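Local coordinates for protein small ribosomal subunit biogenesis GTPase RsgA (Thermotoga maritima, PDB 1U0L) that is thought to hydrolyse GTP slowly, with stimulation by the 30S ribosomal subunit, and to assist the late maturation of that subunit, at residues 22-27 with 31-36. Sequence-based numbering, arbitrary orientation.
Sequences MVTVED and GERILC
Met-22 reaches across to Leu-35, and its side chain can be followed atom by atom. CB lies near both Leu-35 CD2 and the carbonyl oxygen of Cys-36; CG, turned beside the backbone N and anti to the carbonyl carbon (chi1 -68°), stays 3.9 Å from both Leu-35 CD2 and Cys-36 O. SD meets Leu-35 CD2 at 3.3 Å, and a bend at chi3 brings CE back to 3.5 Å from both Leu-35 CD2 and Cys-36 O, the two side chains crossing at about a right angle. An alanine here would probably leave the CD2 branch of Leu-35 without the thioether that packs on it. The backbones run antiparallel, their axes 4.5 Å apart, as a beta hairpin of the N-terminal domain, which belongs to the OB-fold clan. Of the hairpin's backbone bonds, Val-25 N to Ile-34 O, 2.9 Å with an N-H...O angle of 160°, is the one not weakened by length or bend; the return bond, Ile-34 N to Val-25 O, is weak. Val-25, Ile-34 and Cys-36 share one face, where Val-25 CG1 touches Cys-36 SG and Tyr-57 of strand 54-58 packs on all three residues. On the other face, Thr-24 CG2 lies 3.3 Å from Arg-33 CG. Glu-26 OE1 stands 3.7 Å from Arg-33 NH1, a long salt bridge of charge alone, since the oxygen lies well out of the guanidinium plane; Lys-218 pairs with OE1 too, and Tyr-224 OH hydrogen-bonds OE2.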
ATOM      1  N   MET A  22      -2.519  11.520 -23.261  1.00 90.30           N
ATOM      2  CA  MET A  22      -3.282  10.349 -23.696  1.00 89.48           C
ATOM      3  C   MET A  22      -3.051   9.139 -22.777  1.00 88.45           C
ATOM      4  O   MET A  22      -1.985   8.991 -22.180  1.00 89.32           O
ATOM      5  CB  MET A  22      -2.906   9.976 -25.134  1.00 63.40           C
ATOM      6  CG  MET A  22      -3.341  10.985 -26.196  1.00 62.74           C
ATOM      7  SD  MET A  22      -2.897  10.474 -27.879  1.00 60.07           S
ATOM      8  CE  MET A  22      -4.392   9.706 -28.386  1.00 61.85           C
ATOM      9  N   VAL A  23      -4.057   8.277 -22.673  1.00 36.27           N
ATOM     10  CA  VAL A  23      -3.969   7.086 -21.835  1.00 34.06           C
ATOM     11  C   VAL A  23      -3.252   5.928 -22.527  1.00 33.45           C
ATOM     12  O   VAL A  23      -3.602   5.539 -23.642  1.00 31.72           O
ATOM     13  CB  VAL A  23      -5.378   6.588 -21.425  1.00 54.80           C
ATOM     14  CG1 VAL A  23      -5.265   5.308 -20.590  1.00 54.50           C
ATOM     15  CG2 VAL A  23      -6.113   7.672 -20.657  1.00 53.74           C
ATOM     16  N   THR A  24      -2.254   5.370 -21.849  1.00 58.82           N
ATOM     17  CA  THR A  24      -1.489   4.244 -22.375  1.00 59.55           C
ATOM     18  C   THR A  24      -2.052   2.990 -21.724  1.00 60.46           C
ATOM     19  O   THR A  24      -2.023   2.873 -20.501  1.00 60.45           O
ATOM     20  CB  THR A  24      -0.001   4.335 -21.974  1.00 50.39           C
ATOM     21  OG1 THR A  24       0.467   5.678 -22.155  1.00 51.81           O
ATOM     22  CG2 THR A  24       0.842   3.389 -22.824  1.00 47.52           C
ATOM     23  N   VAL A  25      -2.566   2.056 -22.517  1.00 50.03           N
ATOM     24  CA  VAL A  25      -3.102   0.822 -21.942  1.00 50.94           C
ATOM     25  C   VAL A  25      -2.254  -0.367 -22.346  1.00 52.46           C
ATOM     26  O   VAL A  25      -1.528  -0.319 -23.328  1.00 52.31           O
ATOM     27  CB  VAL A  25      -4.577   0.538 -22.384  1.00 44.84           C
ATOM     28  CG1 VAL A  25      -5.243   1.821 -22.860  1.00 44.38           C
ATOM     29  CG2 VAL A  25      -4.617  -0.538 -23.457  1.00 43.30           C
ATOM     30  N   GLU A  26      -2.353  -1.437 -21.576  1.00 50.75           N
ATOM     31  CA  GLU A  26      -1.619  -2.656 -21.868  1.00 55.58           C
ATOM     32  C   GLU A  26      -2.659  -3.729 -22.113  1.00 59.50           C
ATOM     33  O   GLU A  26      -3.649  -3.807 -21.389  1.00 60.57           O
ATOM     34  CB  GLU A  26      -0.744  -3.044 -20.689  1.00 56.18           C
ATOM     35  CG  GLU A  26       0.001  -4.337 -20.898  1.00 57.05           C
ATOM     36  CD  GLU A  26       0.979  -4.618 -19.779  1.00 56.53           C
ATOM     37  OE1 GLU A  26       1.706  -3.677 -19.392  1.00 58.24           O
ATOM     38  OE2 GLU A  26       1.025  -5.773 -19.302  1.00 54.77           O
ATOM     39  N   ASP A  27      -2.442  -4.554 -23.131  1.00 56.51           N
ATOM     40  CA  ASP A  27      -3.399  -5.606 -23.469  1.00 62.52           C
ATOM     41  C   ASP A  27      -3.398  -6.762 -22.465  1.00 65.67           C
ATOM     42  O   ASP A  27      -2.385  -7.424 -22.255  1.00 65.69           O
ATOM     43  CB  ASP A  27      -3.114  -6.122 -24.885  1.00 95.40           C
ATOM     44  CG  ASP A  27      -4.165  -7.086 -25.380  1.00 96.65           C
ATOM     45  OD1 ASP A  27      -5.330  -6.669 -25.527  1.00 97.22           O
ATOM     46  OD2 ASP A  27      -3.823  -8.264 -25.625  1.00 98.50           O
ATOM     47  N   GLY A  31      -0.695  -8.508 -24.894  1.00 90.86           N
ATOM     48  CA  GLY A  31      -0.417  -7.302 -25.639  1.00 88.83           C
ATOM     49  C   GLY A  31       0.678  -6.389 -25.150  1.00 86.93           C
ATOM     50  O   GLY A  31       1.145  -6.463 -24.011  1.00 85.75           O
ATOM     51  N   GLU A  32       1.079  -5.510 -26.059  1.00 75.63           N
ATOM     52  CA  GLU A  32       2.112  -4.537 -25.799  1.00 74.06           C
ATOM     53  C   GLU A  32       1.429  -3.276 -25.295  1.00 71.57           C
ATOM     54  O   GLU A  32       0.263  -3.302 -24.908  1.00 70.82           O
ATOM     55  CB  GLU A  32       2.896  -4.238 -27.082  1.00144.52           C
ATOM     56  CG  GLU A  32       3.610  -5.443 -27.697  1.00147.51           C
ATOM     57  CD  GLU A  32       2.668  -6.414 -28.398  1.00149.54           C
ATOM     58  OE1 GLU A  32       3.161  -7.424 -28.941  1.00149.28           O
ATOM     59  OE2 GLU A  32       1.443  -6.169 -28.411  1.00150.64           O
ATOM     60  N   ARG A  33       2.163  -2.170 -25.321  1.00 74.15           N
ATOM     61  CA  ARG A  33       1.661  -0.895 -24.842  1.00 72.45           C
ATOM     62  C   ARG A  33       0.925  -0.098 -25.924  1.00 70.22           C
ATOM     63  O   ARG A  33       1.537   0.649 -26.688  1.00 70.68           O
ATOM     64  CB  ARG A  33       2.841  -0.090 -24.279  1.00100.25           C
ATOM     65  CG  ARG A  33       2.574   0.570 -22.937  1.00102.00           C
ATOM     66  CD  ARG A  33       3.852   1.105 -22.297  1.00103.15           C
ATOM     67  NE  ARG A  33       4.637   0.059 -21.641  1.00103.86           N
ATOM     68  CZ  ARG A  33       4.275  -0.571 -20.525  1.00104.29           C
ATOM     69  NH1 ARG A  33       3.134  -0.272 -19.924  1.00104.40           N
ATOM     70  NH2 ARG A  33       5.057  -1.504 -20.001  1.00104.05           N
ATOM     71  N   ILE A  34      -0.394  -0.258 -25.983  1.00 91.62           N
ATOM     72  CA  ILE A  34      -1.220   0.449 -26.965  1.00 88.89           C
ATOM     73  C   ILE A  34      -1.621   1.819 -26.425  1.00 87.56           C
ATOM     74  O   ILE A  34      -2.267   1.904 -25.381  1.00 88.39           O
ATOM     75  CB  ILE A  34      -2.546  -0.315 -27.271  1.00 81.32           C
ATOM     76  CG1 ILE A  34      -2.265  -1.762 -27.684  1.00 79.60           C
ATOM     77  CG2 ILE A  34      -3.320   0.414 -28.353  1.00 79.64           C
ATOM     78  CD1 ILE A  34      -1.904  -2.674 -26.528  1.00 80.77           C
ATOM     79  N   LEU A  35      -1.253   2.895 -27.113  1.00 72.32           N
ATOM     80  CA  LEU A  35      -1.648   4.215 -26.630  1.00 69.86           C
ATOM     81  C   LEU A  35      -3.128   4.360 -26.971  1.00 68.55           C
ATOM     82  O   LEU A  35      -3.622   3.652 -27.841  1.00 68.98           O
ATOM     83  CB  LEU A  35      -0.814   5.312 -27.294  1.00 63.72           C
ATOM     84  CG  LEU A  35      -0.880   6.690 -26.619  1.00 63.10           C
ATOM     85  CD1 LEU A  35       0.355   7.502 -26.965  1.00 61.57           C
ATOM     86  CD2 LEU A  35      -2.141   7.416 -27.054  1.00 62.42           C
ATOM     87  N   CYS A  36      -3.844   5.252 -26.287  1.00 47.60           N
ATOM     88  CA  CYS A  36      -5.276   5.411 -26.539  1.00 47.17           C
ATOM     89  C   CYS A  36      -5.895   6.772 -26.220  1.00 47.14           C
ATOM     90  O   CYS A  36      -5.278   7.661 -25.624  1.00 47.09           O
ATOM     91  CB  CYS A  36      -6.070   4.359 -25.757  1.00 67.98           C
ATOM     92  SG  CYS A  36      -5.695   2.652 -26.153  1.00 69.20           S
TER